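Local coordinates for FEZ-1 protein (Fluoribacter gormanii, PDB 5WCK), which probably hydrolyses the beta-lactam ring of antibiotics as a monomeric, zinc-dependent metallo-beta-lactamase of subclass B3, at residues F8-I13 against K51-K56. The protein carries 2 engineered substitutions. Numbering follows the deposited sequence.
Sequences FPPFRI and KASIKK. With SO4 (sulfate ion), chain E.
P10 meets S53 where the N-terminal segment F8-I13 runs past the last turns of the helix that includes K51-K56; the CA atoms of P10 and S53 are 5.6 Å apart. F8-P10 is extended loop and F11-I13 opens an edge strand; no direct hydrogen bond joins it to the helix, whose K55 and K56 amides bond back to the carbonyls of K51 and A52. P10 contributes the largest share of the contact, its ring atoms CB and CG facing the helix. P10 CB lies 3.8 Å from S53 CB, while P10 CG sits 3.6 Å from the carbonyl O of S53 and 3.9 Å from CG of K56. K56 starts out with CG trans to the backbone N (chi1 177°), which lays its CB and CG against P10 CG, the two side chains crossing at about a right angle; the bend at chi2 then leads the ammonium end away. One water supplies the polar link: it donates to F8 O at 2.7 Å and lies 2.7 Å from S53 OG, to which it is also hydrogen-bonded. S53 chi1 of -74° holds OG beside its own backbone N, where it also bonds to M49 O one turn earlier. K55 NZ reaches away to a sulfate, probably from the crystallisation liquor, 3.0 Å from its O3. P10 also touches L57, just past the helix, and S53 packs on V20, while F11 pairs by backbone hydrogen bonds with Y19 in strand 17-19 and F8 meets Y225 of helix 221-229 edge-to-face. The contact thus joins the loop leading into edge strand 11-14, one of the two outermost strands of the seven-stranded sheet of this metallo-beta-lactamase fold, to helix 47-56, which follows strand 35-39 and precedes strand 64-68.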
ATOM      1  N   PHE A   8       7.852 -14.844   2.183  1.00  8.22           N
ATOM      2  CA  PHE A   8       8.801 -14.078   2.944  1.00  7.67           C
ATOM      3  C   PHE A   8       8.492 -14.303   4.411  1.00  8.33           C
ATOM      4  O   PHE A   8       7.330 -14.388   4.778  1.00  9.10           O
ATOM      5  CB  PHE A   8       8.725 -12.581   2.606  1.00  8.19           C
ATOM      6  CG  PHE A   8       9.936 -11.798   3.031  1.00  6.39           C
ATOM      7  CD1 PHE A   8      11.049 -11.702   2.204  1.00  7.19           C
ATOM      8  CD2 PHE A   8      10.026 -11.232   4.291  1.00  7.31           C
ATOM      9  CE1 PHE A   8      12.184 -11.028   2.612  1.00  8.68           C
ATOM     10  CE2 PHE A   8      11.172 -10.578   4.705  1.00  7.06           C
ATOM     11  CZ  PHE A   8      12.243 -10.446   3.854  1.00  8.03           C
ATOM     12  N   PRO A   9       9.493 -14.436   5.292  1.00  7.67           N
ATOM     13  CA  PRO A   9       9.204 -14.670   6.709  1.00  9.29           C
ATOM     14  C   PRO A   9       8.521 -13.467   7.330  1.00  8.03           C
ATOM     15  O   PRO A   9       8.993 -12.338   7.169  1.00 10.14           O
ATOM     16  CB  PRO A   9      10.577 -14.866   7.369  1.00 12.65           C
ATOM     17  CG  PRO A   9      11.575 -14.345   6.371  1.00 13.62           C
ATOM     18  CD  PRO A   9      10.934 -14.434   5.009  1.00  9.86           C
ATOM     19  N   PRO A  10       7.400 -13.655   8.059  1.00  8.11           N
ATOM     20  CA  PRO A  10       6.733 -12.525   8.701  1.00  8.34           C
ATOM     21  C   PRO A  10       7.539 -12.053   9.915  1.00  8.88           C
ATOM     22  O   PRO A  10       8.296 -12.841  10.518  1.00  9.84           O
ATOM     23  CB  PRO A  10       5.369 -13.113   9.076  1.00  9.34           C
ATOM     24  CG  PRO A  10       5.668 -14.584   9.353  1.00 10.07           C
ATOM     25  CD  PRO A  10       6.724 -14.938   8.322  1.00 11.36           C
ATOM     26  N   PHE A  11       7.385 -10.781  10.298  1.00  7.12           N
ATOM     27  CA  PHE A  11       8.159 -10.224  11.384  1.00  6.48           C
ATOM     28  C   PHE A  11       7.486  -8.954  11.900  1.00  8.01           C
ATOM     29  O   PHE A  11       6.648  -8.382  11.203  1.00  9.18           O
ATOM     30  CB  PHE A  11       9.612  -9.943  10.973  1.00  7.31           C
ATOM     31  CG  PHE A  11       9.772  -8.919   9.883  1.00  6.35           C
ATOM     32  CD1 PHE A  11       9.648  -9.293   8.555  1.00  6.95           C
ATOM     33  CD2 PHE A  11      10.027  -7.593  10.192  1.00  6.13           C
ATOM     34  CE1 PHE A  11       9.791  -8.345   7.556  1.00  7.63           C
ATOM     35  CE2 PHE A  11      10.159  -6.648   9.195  1.00  9.32           C
ATOM     36  CZ  PHE A  11      10.032  -7.031   7.886  1.00  8.35           C
ATOM     37  N   ARG A  12       7.851  -8.566  13.116  1.00  8.44           N
ATOM     38  CA  ARG A  12       7.436  -7.299  13.681  1.00  9.03           C
ATOM     39  C   ARG A  12       8.335  -6.176  13.154  1.00  8.14           C
ATOM     40  O   ARG A  12       9.559  -6.209  13.314  1.00  9.58           O
ATOM     41  CB  ARG A  12       7.460  -7.363  15.211  1.00  8.89           C
ATOM     42  CG  ARG A  12       6.762  -6.201  15.889  1.00 10.44           C
ATOM     43  CD  ARG A  12       6.442  -6.503  17.343  1.00 16.22           C
ATOM     44  NE  ARG A  12       7.674  -6.480  18.101  1.00 17.95           N
ATOM     45  CZ  ARG A  12       8.244  -5.375  18.559  1.00 32.57           C
ATOM     46  NH1 ARG A  12       7.638  -4.211  18.398  1.00 20.19           N
ATOM     47  NH2 ARG A  12       9.413  -5.430  19.182  1.00 23.80           N
ATOM     48  N   ILE A  13       7.716  -5.136  12.572  1.00  7.66           N
ATOM     49  CA  ILE A  13       8.448  -3.983  12.061  1.00  7.47           C
ATOM     50  C   ILE A  13       8.780  -3.040  13.223  1.00  9.96           C
ATOM     51  O   ILE A  13       9.912  -2.687  13.454  1.00 11.29           O
ATOM     52  CB  ILE A  13       7.650  -3.267  10.954  1.00  9.53           C
ATOM     53  CG1 ILE A  13       7.420  -4.166   9.734  1.00  7.84           C
ATOM     54  CG2 ILE A  13       8.329  -1.951  10.576  1.00 10.04           C
ATOM     55  CD1 ILE A  13       6.337  -3.711   8.759  1.00  7.89           C
ATOM     56  N   LYS A  51      -2.521 -15.651   5.202  1.00 10.59           N
ATOM     57  CA  LYS A  51      -3.093 -16.402   6.328  1.00  9.56           C
ATOM     58  C   LYS A  51      -1.980 -17.118   7.094  1.00  9.51           C
ATOM     59  O   LYS A  51      -1.905 -17.056   8.327  1.00 10.30           O
ATOM     60  CB  LYS A  51      -4.142 -17.404   5.844  1.00 10.28           C
ATOM     61  CG  LYS A  51      -4.729 -18.258   6.955  1.00 10.69           C
ATOM     62  CD  LYS A  51      -5.855 -19.159   6.486  1.00 15.49           C
ATOM     63  CE  LYS A  51      -6.459 -19.913   7.649  1.00 17.44           C
ATOM     64  NZ  LYS A  51      -7.639 -20.706   7.253  1.00 18.55           N
ATOM     65  N   ALA A  52      -1.109 -17.834   6.370  1.00 11.40           N
ATOM     66  CA  ALA A  52      -0.049 -18.598   7.019  1.00 13.91           C
ATOM     67  C   ALA A  52       0.910 -17.676   7.788  1.00 14.21           C
ATOM     68  O   ALA A  52       1.369 -18.021   8.881  1.00 12.28           O
ATOM     69  CB  ALA A  52       0.680 -19.453   6.003  1.00 14.01           C
ATOM     70  N   SER A  53       1.218 -16.498   7.216  1.00 10.75           N
ATOM     71  CA  SER A  53       2.112 -15.553   7.861  1.00  9.53           C
ATOM     72  C   SER A  53       1.497 -15.044   9.172  1.00  7.59           C
ATOM     73  O   SER A  53       2.160 -14.924  10.188  1.00  8.27           O
ATOM     74  CB  SER A  53       2.443 -14.398   6.930  1.00  8.71           C
ATOM     75  OG  SER A  53       3.351 -14.804   5.911  1.00 10.78           O
ATOM     76  N   ILE A  54       0.215 -14.706   9.121  1.00  8.59           N
ATOM     77  CA  ILE A  54      -0.493 -14.208  10.297  1.00  7.84           C
ATOM     78  C   ILE A  54      -0.425 -15.258  11.417  1.00  9.60           C
ATOM     79  O   ILE A  54      -0.147 -14.924  12.578  1.00  9.70           O
ATOM     80  CB  ILE A  54      -1.937 -13.830   9.936  1.00  8.24           C
ATOM     81  CG1 ILE A  54      -1.954 -12.555   9.082  1.00  8.86           C
ATOM     82  CG2 ILE A  54      -2.802 -13.661  11.178  1.00  9.13           C
ATOM     83  CD1 ILE A  54      -3.278 -12.239   8.446  1.00  8.51           C
ATOM     84  N   LYS A  55      -0.697 -16.513  11.039  1.00 11.22           N
ATOM     85  CA  LYS A  55      -0.752 -17.610  12.027  1.00 13.08           C
ATOM     86  C   LYS A  55       0.653 -17.939  12.549  1.00 10.13           C
ATOM     87  O   LYS A  55       0.810 -18.263  13.740  1.00 12.84           O
ATOM     88  CB  LYS A  55      -1.508 -18.789  11.415  1.00 14.47           C
ATOM     89  CG  LYS A  55      -2.985 -18.501  11.186  1.00 13.90           C
ATOM     90  CD  LYS A  55      -3.756 -19.565  10.431  1.00 16.09           C
ATOM     91  CE  LYS A  55      -3.745 -20.929  11.091  1.00 29.05           C
ATOM     92  NZ  LYS A  55      -4.356 -20.888  12.439  1.00 34.58           N
ATOM     93  N   LYS A  56       1.680 -17.811  11.694  1.00 10.97           N
ATOM     94  CA  LYS A  56       3.059 -18.025  12.090  1.00 10.79           C
ATOM     95  C   LYS A  56       3.482 -17.056  13.201  1.00 15.82           C
ATOM     96  O   LYS A  56       4.261 -17.406  14.094  1.00 14.21           O
ATOM     97  CB  LYS A  56       3.990 -17.881  10.883  1.00 14.15           C
ATOM     98  CG  LYS A  56       5.470 -18.021  11.196  1.00 18.97           C
ATOM     99  CD  LYS A  56       5.858 -19.386  11.717  1.00 23.24           C
ATOM    100  CE  LYS A  56       7.362 -19.500  11.883  1.00 37.58           C
ATOM    101  NZ  LYS A  56       7.777 -20.830  12.388  1.00 47.25           N
TER
HETATM  102  S   SO4 E 303      -7.401 -19.013  12.438  1.00 17.07           S
HETATM  103  O1  SO4 E 303      -7.293 -20.131  11.462  1.00 24.11           O
HETATM  104  O2  SO4 E 303      -7.822 -19.541  13.762  1.00 23.18           O
HETATM  105  O3  SO4 E 303      -6.096 -18.412  12.634  1.00 15.36           O
HETATM  106  O4  SO4 E 303      -8.451 -18.092  11.993  1.00 14.92           O
HETATM  107  O   HOH W   1       5.179 -12.865   5.492  1.00  9.74           O